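Local coordinates for hypothetical protein AF1432 (Archaeoglobus fulgidus, PDB 1YNB), which probably removes the 5'-phosphate from 2'-deoxyribonucleoside monophosphates as a metal-dependent homodimeric hydrolase of the HD-domain superfamily, at residues V118-A129 / V149-Y160. Sequence-based numbering, arbitrary orientation.
Sequences VYVSDADKLELA and VELKTDAAKEIY
Asp122, on helix 117-135 of this all-helical HD-domain fold, grips the loop that leads into helix 154-166, and farther along, toward the C-terminal end of the 118-129 segment, the two helices pack through apolar side chains. Their local axes run nearly parallel, 12° apart with a closest approach of 10.1 Å.

The carboxylate takes two consecutive backbone amides through syn lone pairs: Lys152 N reaches Asp122 OD1 at 2.7 Å, almost straight at 171°, and Thr153 N reaches Asp122 OD2. That second oxygen also accepts from Thr153 OG1, which meets it nearly end-on to the C-O bond at 2.7 Å. Three bonds thus fix the rotation of the carboxylate. Thr153 is the N-cap of helix 154-166; with chi1 at 74°, OG1 sits between its own N and carbonyl carbon, where it both donates to Asp122 OD2 and accepts from Ala156 N at 3.1 Å. An alanine at Asp122 would remove both acceptors and is likely to leave the amides of Lys152 and Thr153 without mates and the capping hydroxyl freer to turn.

Alongside, the extended chain of Lys125 brings NZ to 2.5 Å from Glu150 O, a hydrogen bond so short that its exact length is doubtful. Leu126 spans the two helices through its two methyls: its side chain crosses that of Ile159 at about a right angle, with Leu126 CD1 3.8 Å from Ile159 CG2, while Leu126 CD2 rests on Tyr160 CB. Ile159 also packs on Val11 of the second subunit, and Leu53 of helix 39-56 touches both Asp122 and Ala156. Asp124, on helix 117-135, may belong to the H...HD...D metal-site pattern, although no metal occupies it here. Near the N-terminal end of helix 117-135, Val118 CG1 presses against Thr153 CG2 at 3.5 Å, tighter than usual for two methyls.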
ATOM      1  N   VAL A 118      17.840  -3.189 -21.496  1.00 31.68           N
ATOM      2  CA  VAL A 118      17.986  -4.553 -21.006  1.00 32.88           C
ATOM      3  C   VAL A 118      17.619  -4.646 -19.535  1.00 32.17           C
ATOM      4  O   VAL A 118      17.037  -5.636 -19.120  1.00 32.03           O
ATOM      5  CB  VAL A 118      19.398  -5.127 -21.228  1.00 33.43           C
ATOM      6  CG1 VAL A 118      19.516  -6.468 -20.579  1.00 32.36           C
ATOM      7  CG2 VAL A 118      19.633  -5.315 -22.720  1.00 35.00           C
ATOM      8  N   TYR A 119      17.940  -3.625 -18.745  1.00 31.05           N
ATOM      9  CA  TYR A 119      17.566  -3.677 -17.333  1.00 30.62           C
ATOM     10  C   TYR A 119      16.042  -3.552 -17.199  1.00 29.39           C
ATOM     11  O   TYR A 119      15.443  -4.160 -16.312  1.00 29.11           O
ATOM     12  CB  TYR A 119      18.240  -2.561 -16.527  1.00 30.88           C
ATOM     13  CG  TYR A 119      19.744  -2.682 -16.497  1.00 33.47           C
ATOM     14  CD1 TYR A 119      20.359  -3.820 -15.962  1.00 32.13           C
ATOM     15  CD2 TYR A 119      20.555  -1.695 -17.074  1.00 34.12           C
ATOM     16  CE1 TYR A 119      21.740  -3.983 -16.011  1.00 33.95           C
ATOM     17  CE2 TYR A 119      21.948  -1.850 -17.123  1.00 35.64           C
ATOM     18  CZ  TYR A 119      22.529  -3.002 -16.594  1.00 35.21           C
ATOM     19  OH  TYR A 119      23.887  -3.201 -16.683  1.00 37.89           O
ATOM     20  N   VAL A 120      15.426  -2.767 -18.076  1.00 27.92           N
ATOM     21  CA  VAL A 120      13.983  -2.586 -18.039  1.00 28.15           C
ATOM     22  C   VAL A 120      13.312  -3.904 -18.392  1.00 28.78           C
ATOM     23  O   VAL A 120      12.358  -4.332 -17.724  1.00 26.30           O
ATOM     24  CB  VAL A 120      13.524  -1.488 -19.027  1.00 29.06           C
ATOM     25  CG1 VAL A 120      11.984  -1.336 -18.992  1.00 27.42           C
ATOM     26  CG2 VAL A 120      14.169  -0.150 -18.634  1.00 25.27           C
ATOM     27  N   SER A 121      13.817  -4.550 -19.437  1.00 26.28           N
ATOM     28  CA  SER A 121      13.257  -5.818 -19.897  1.00 28.29           C
ATOM     29  C   SER A 121      13.336  -6.895 -18.815  1.00 27.36           C
ATOM     30  O   SER A 121      12.346  -7.586 -18.564  1.00 28.56           O
ATOM     31  CB  SER A 121      14.002  -6.309 -21.150  1.00 30.49           C
ATOM     32  OG  SER A 121      13.359  -7.455 -21.691  1.00 36.20           O
ATOM     33  N   ASP A 122      14.505  -7.048 -18.196  1.00 24.68           N
ATOM     34  CA  ASP A 122      14.691  -8.036 -17.142  1.00 25.05           C
ATOM     35  C   ASP A 122      13.833  -7.682 -15.908  1.00 24.19           C
ATOM     36  O   ASP A 122      13.271  -8.576 -15.243  1.00 21.70           O
ATOM     37  CB  ASP A 122      16.146  -8.095 -16.685  1.00 25.86           C
ATOM     38  CG  ASP A 122      17.003  -9.104 -17.490  1.00 25.43           C
ATOM     39  OD1 ASP A 122      16.526  -9.724 -18.475  1.00 26.84           O
ATOM     40  OD2 ASP A 122      18.164  -9.263 -17.105  1.00 25.64           O
ATOM     41  N   ALA A 123      13.758  -6.394 -15.594  1.00 22.08           N
ATOM     42  CA  ALA A 123      12.981  -5.962 -14.409  1.00 21.25           C
ATOM     43  C   ALA A 123      11.488  -6.252 -14.561  1.00 20.75           C
ATOM     44  O   ALA A 123      10.831  -6.616 -13.574  1.00 22.44           O
ATOM     45  CB  ALA A 123      13.215  -4.442 -14.132  1.00 20.53           C
ATOM     46  N   ASP A 124      10.966  -6.065 -15.771  1.00 21.19           N
ATOM     47  CA  ASP A 124       9.560  -6.302 -16.131  1.00 22.16           C
ATOM     48  C   ASP A 124       9.278  -7.778 -15.839  1.00 22.14           C
ATOM     49  O   ASP A 124       8.324  -8.120 -15.124  1.00 22.96           O
ATOM     50  CB  ASP A 124       9.375  -6.013 -17.631  1.00 24.67           C
ATOM     51  CG  ASP A 124       7.989  -6.375 -18.149  1.00 28.99           C
ATOM     52  OD1 ASP A 124       7.873  -6.695 -19.350  1.00 30.72           O
ATOM     53  OD2 ASP A 124       6.994  -6.326 -17.380  1.00 27.45           O
ATOM     54  N   LYS A 125      10.107  -8.655 -16.381  1.00 19.70           N
ATOM     55  CA  LYS A 125       9.933 -10.110 -16.157  1.00 20.78           C
ATOM     56  C   LYS A 125      10.185 -10.557 -14.710  1.00 20.06           C
ATOM     57  O   LYS A 125       9.510 -11.452 -14.186  1.00 22.85           O
ATOM     58  CB  LYS A 125      10.880 -10.883 -17.086  1.00 22.21           C
ATOM     59  CG  LYS A 125      10.601 -10.646 -18.545  1.00 28.48           C
ATOM     60  CD  LYS A 125      11.590 -11.496 -19.345  1.00 32.78           C
ATOM     61  CE  LYS A 125      11.897 -10.917 -20.707  1.00 36.42           C
ATOM     62  NZ  LYS A 125      13.207 -11.521 -21.140  1.00 38.41           N
ATOM     63  N   LEU A 126      11.176  -9.986 -14.049  1.00 18.92           N
ATOM     64  CA  LEU A 126      11.429 -10.358 -12.669  1.00 18.30           C
ATOM     65  C   LEU A 126      10.266  -9.897 -11.787  1.00 17.81           C
ATOM     66  O   LEU A 126       9.931 -10.601 -10.825  1.00 17.53           O
ATOM     67  CB  LEU A 126      12.698  -9.706 -12.102  1.00 20.31           C
ATOM     68  CG  LEU A 126      13.978 -10.523 -11.957  1.00 23.95           C
ATOM     69  CD1 LEU A 126      14.959  -9.698 -11.098  1.00 22.69           C
ATOM     70  CD2 LEU A 126      13.723 -11.895 -11.270  1.00 22.40           C
ATOM     71  N   GLU A 127       9.731  -8.704 -12.052  1.00 16.45           N
ATOM     72  CA  GLU A 127       8.617  -8.189 -11.244  1.00 15.91           C
ATOM     73  C   GLU A 127       7.449  -9.209 -11.339  1.00 17.02           C
ATOM     74  O   GLU A 127       6.776  -9.562 -10.318  1.00 16.57           O
ATOM     75  CB  GLU A 127       8.176  -6.819 -11.740  1.00 15.24           C
ATOM     76  CG  GLU A 127       7.397  -5.980 -10.687  1.00 15.30           C
ATOM     77  CD  GLU A 127       5.978  -6.506 -10.384  1.00 14.54           C
ATOM     78  OE1 GLU A 127       5.240  -6.877 -11.339  1.00 16.65           O
ATOM     79  OE2 GLU A 127       5.607  -6.516  -9.182  1.00 15.23           O
ATOM     80  N   LEU A 128       7.180  -9.630 -12.563  1.00 15.72           N
ATOM     81  CA  LEU A 128       6.119 -10.625 -12.814  1.00 18.23           C
ATOM     82  C   LEU A 128       6.394 -11.911 -12.051  1.00 18.75           C
ATOM     83  O   LEU A 128       5.477 -12.472 -11.421  1.00 18.47           O
ATOM     84  CB  LEU A 128       6.020 -10.930 -14.322  1.00 18.74           C
ATOM     85  CG  LEU A 128       5.085 -12.075 -14.745  1.00 19.61           C
ATOM     86  CD1 LEU A 128       3.613 -11.731 -14.456  1.00 19.06           C
ATOM     87  CD2 LEU A 128       5.256 -12.246 -16.212  1.00 22.33           C
ATOM     88  N   ALA A 129       7.636 -12.405 -12.075  1.00 15.98           N
ATOM     89  CA  ALA A 129       7.966 -13.629 -11.339  1.00 16.31           C
ATOM     90  C   ALA A 129       7.737 -13.430  -9.830  1.00 16.00           C
ATOM     91  O   ALA A 129       7.198 -14.303  -9.155  1.00 16.33           O
ATOM     92  CB  ALA A 129       9.449 -14.068 -11.607  1.00 18.62           C
ATOM     93  N   VAL A 149      11.365 -18.358 -16.936  1.00 39.80           N
ATOM     94  CA  VAL A 149      11.532 -16.955 -17.260  1.00 40.56           C
ATOM     95  C   VAL A 149      12.884 -16.784 -17.897  1.00 41.46           C
ATOM     96  O   VAL A 149      13.888 -17.238 -17.355  1.00 41.46           O
ATOM     97  CB  VAL A 149      11.443 -16.073 -16.003  1.00 40.68           C
ATOM     98  CG1 VAL A 149      11.796 -14.621 -16.346  1.00 39.62           C
ATOM     99  CG2 VAL A 149      10.044 -16.141 -15.453  1.00 40.31           C
ATOM    100  N   GLU A 150      12.892 -16.132 -19.057  1.00 42.42           N
ATOM    101  CA  GLU A 150      14.120 -15.889 -19.800  1.00 42.28           C
ATOM    102  C   GLU A 150      14.647 -14.497 -19.468  1.00 39.66           C
ATOM    103  O   GLU A 150      14.127 -13.509 -19.962  1.00 40.45           O
ATOM    104  CB  GLU A 150      13.839 -15.971 -21.301  1.00 44.95           C
ATOM    105  CG  GLU A 150      13.096 -17.220 -21.772  1.00 48.90           C
ATOM    106  CD  GLU A 150      13.885 -18.510 -21.569  1.00 51.14           C
ATOM    107  OE1 GLU A 150      13.681 -19.461 -22.359  1.00 51.66           O
ATOM    108  OE2 GLU A 150      14.698 -18.583 -20.617  1.00 53.16           O
ATOM    109  N   LEU A 151      15.665 -14.429 -18.624  1.00 37.48           N
ATOM    110  CA  LEU A 151      16.259 -13.159 -18.244  1.00 35.30           C
ATOM    111  C   LEU A 151      17.558 -13.059 -19.018  1.00 37.24           C
ATOM    112  O   LEU A 151      18.121 -14.085 -19.395  1.00 37.57           O
ATOM    113  CB  LEU A 151      16.534 -13.142 -16.744  1.00 32.54           C
ATOM    114  CG  LEU A 151      15.236 -13.237 -15.912  1.00 30.97           C
ATOM    115  CD1 LEU A 151      15.565 -13.572 -14.469  1.00 27.81           C
ATOM    116  CD2 LEU A 151      14.448 -11.933 -16.022  1.00 28.08           C
ATOM    117  N   LYS A 152      18.039 -11.835 -19.240  1.00 36.58           N
ATOM    118  CA  LYS A 152      19.271 -11.625 -19.995  1.00 36.30           C
ATOM    119  C   LYS A 152      20.478 -11.322 -19.127  1.00 35.62           C
ATOM    120  O   LYS A 152      21.583 -11.788 -19.439  1.00 36.20           O
ATOM    121  CB  LYS A 152      19.102 -10.472 -20.987  1.00 36.49           C
ATOM    122  CG  LYS A 152      17.947 -10.572 -21.979  1.00 38.83           C
ATOM    123  CD  LYS A 152      17.861  -9.253 -22.757  1.00 42.47           C
ATOM    124  CE  LYS A 152      16.477  -8.982 -23.362  1.00 44.62           C
ATOM    125  NZ  LYS A 152      16.257  -7.519 -23.677  1.00 45.51           N
ATOM    126  N   THR A 153      20.300 -10.560 -18.050  1.00 33.67           N
ATOM    127  CA  THR A 153      21.441 -10.198 -17.206  1.00 32.88           C
ATOM    128  C   THR A 153      21.781 -11.173 -16.096  1.00 33.84           C
ATOM    129  O   THR A 153      20.912 -11.873 -15.579  1.00 32.58           O
ATOM    130  CB  THR A 153      21.277  -8.794 -16.575  1.00 33.68           C
ATOM    131  OG1 THR A 153      20.299  -8.830 -15.515  1.00 32.70           O
ATOM    132  CG2 THR A 153      20.833  -7.804 -17.631  1.00 32.02           C
ATOM    133  N   ASP A 154      23.062 -11.237 -15.736  1.00 33.15           N
ATOM    134  CA  ASP A 154      23.489 -12.140 -14.686  1.00 32.03           C
ATOM    135  C   ASP A 154      22.891 -11.720 -13.350  1.00 31.65           C
ATOM    136  O   ASP A 154      22.658 -12.557 -12.481  1.00 29.63           O
ATOM    137  CB  ASP A 154      25.012 -12.148 -14.546  1.00 35.31           C
ATOM    138  CG  ASP A 154      25.712 -12.905 -15.684  1.00 35.98           C
ATOM    139  OD1 ASP A 154      25.048 -13.629 -16.472  1.00 34.14           O
ATOM    140  OD2 ASP A 154      26.953 -12.763 -15.764  1.00 37.04           O
ATOM    141  N   ALA A 155      22.694 -10.415 -13.167  1.00 27.90           N
ATOM    142  CA  ALA A 155      22.138  -9.919 -11.914  1.00 28.14           C
ATOM    143  C   ALA A 155      20.685 -10.402 -11.765  1.00 25.32           C
ATOM    144  O   ALA A 155      20.270 -10.811 -10.686  1.00 25.53           O
ATOM    145  CB  ALA A 155      22.175  -8.391 -11.891  1.00 27.48           C
ATOM    146  N   ALA A 156      19.932 -10.328 -12.854  1.00 26.41           N
ATOM    147  CA  ALA A 156      18.532 -10.741 -12.843  1.00 24.57           C
ATOM    148  C   ALA A 156      18.491 -12.269 -12.624  1.00 26.35           C
ATOM    149  O   ALA A 156      17.687 -12.771 -11.845  1.00 25.18           O
ATOM    150  CB  ALA A 156      17.855 -10.358 -14.164  1.00 23.64           C
ATOM    151  N   LYS A 157      19.375 -13.005 -13.295  1.00 25.94           N
ATOM    152  CA  LYS A 157      19.390 -14.460 -13.134  1.00 27.93           C
ATOM    153  C   LYS A 157      19.682 -14.875 -11.695  1.00 26.97           C
ATOM    154  O   LYS A 157      19.085 -15.816 -11.174  1.00 28.03           O
ATOM    155  CB  LYS A 157      20.416 -15.092 -14.093  1.00 28.92           C
ATOM    156  CG  LYS A 157      19.938 -15.134 -15.544  1.00 31.83           C
ATOM    157  CD  LYS A 157      21.069 -15.605 -16.477  1.00 34.04           C
ATOM    158  CE  LYS A 157      20.634 -15.568 -17.945  1.00 34.97           C
ATOM    159  NZ  LYS A 157      21.800 -15.850 -18.863  1.00 36.83           N
ATOM    160  N   GLU A 158      20.579 -14.165 -11.027  1.00 25.92           N
ATOM    161  CA  GLU A 158      20.926 -14.504  -9.655  1.00 25.39           C
ATOM    162  C   GLU A 158      19.732 -14.230  -8.714  1.00 24.80           C
ATOM    163  O   GLU A 158      19.377 -15.065  -7.863  1.00 23.18           O
ATOM    164  CB  GLU A 158      22.166 -13.687  -9.238  1.00 31.12           C
ATOM    165  CG  GLU A 158      22.711 -13.951  -7.821  1.00 37.99           C
ATOM    166  CD  GLU A 158      24.153 -13.405  -7.581  1.00 42.76           C
ATOM    167  OE1 GLU A 158      24.568 -12.390  -8.204  1.00 43.82           O
ATOM    168  OE2 GLU A 158      24.875 -13.992  -6.737  1.00 46.45           O
ATOM    169  N   ILE A 159      19.110 -13.069  -8.878  1.00 22.09           N
ATOM    170  CA  ILE A 159      17.954 -12.708  -8.032  1.00 21.27           C
ATOM    171  C   ILE A 159      16.816 -13.718  -8.271  1.00 20.71           C
ATOM    172  O   ILE A 159      16.164 -14.168  -7.345  1.00 21.96           O
ATOM    173  CB  ILE A 159      17.463 -11.284  -8.381  1.00 19.74           C
ATOM    174  CG1 ILE A 159      18.466 -10.261  -7.840  1.00 20.10           C
ATOM    175  CG2 ILE A 159      16.090 -10.983  -7.713  1.00 20.18           C
ATOM    176  CD1 ILE A 159      18.093  -8.854  -8.238  1.00 18.82           C
ATOM    177  N   TYR A 160      16.567 -14.033  -9.530  1.00 21.20           N
ATOM    178  CA  TYR A 160      15.523 -14.994  -9.895  1.00 23.31           C
ATOM    179  C   TYR A 160      15.809 -16.366  -9.255  1.00 23.51           C
ATOM    180  O   TYR A 160      14.912 -17.017  -8.707  1.00 22.45           O
ATOM    181  CB  TYR A 160      15.483 -15.135 -11.416  1.00 21.85           C
ATOM    182  CG  TYR A 160      14.503 -16.149 -11.926  1.00 25.13           C
ATOM    183  CD1 TYR A 160      13.131 -15.964 -11.756  1.00 24.21           C
ATOM    184  CD2 TYR A 160      14.936 -17.308 -12.568  1.00 26.08           C
ATOM    185  CE1 TYR A 160      12.219 -16.901 -12.213  1.00 25.10           C
ATOM    186  CE2 TYR A 160      14.012 -18.273 -13.035  1.00 28.36           C
ATOM    187  CZ  TYR A 160      12.657 -18.053 -12.853  1.00 27.87           C
ATOM    188  OH  TYR A 160      11.732 -18.971 -13.332  1.00 26.97           O
TER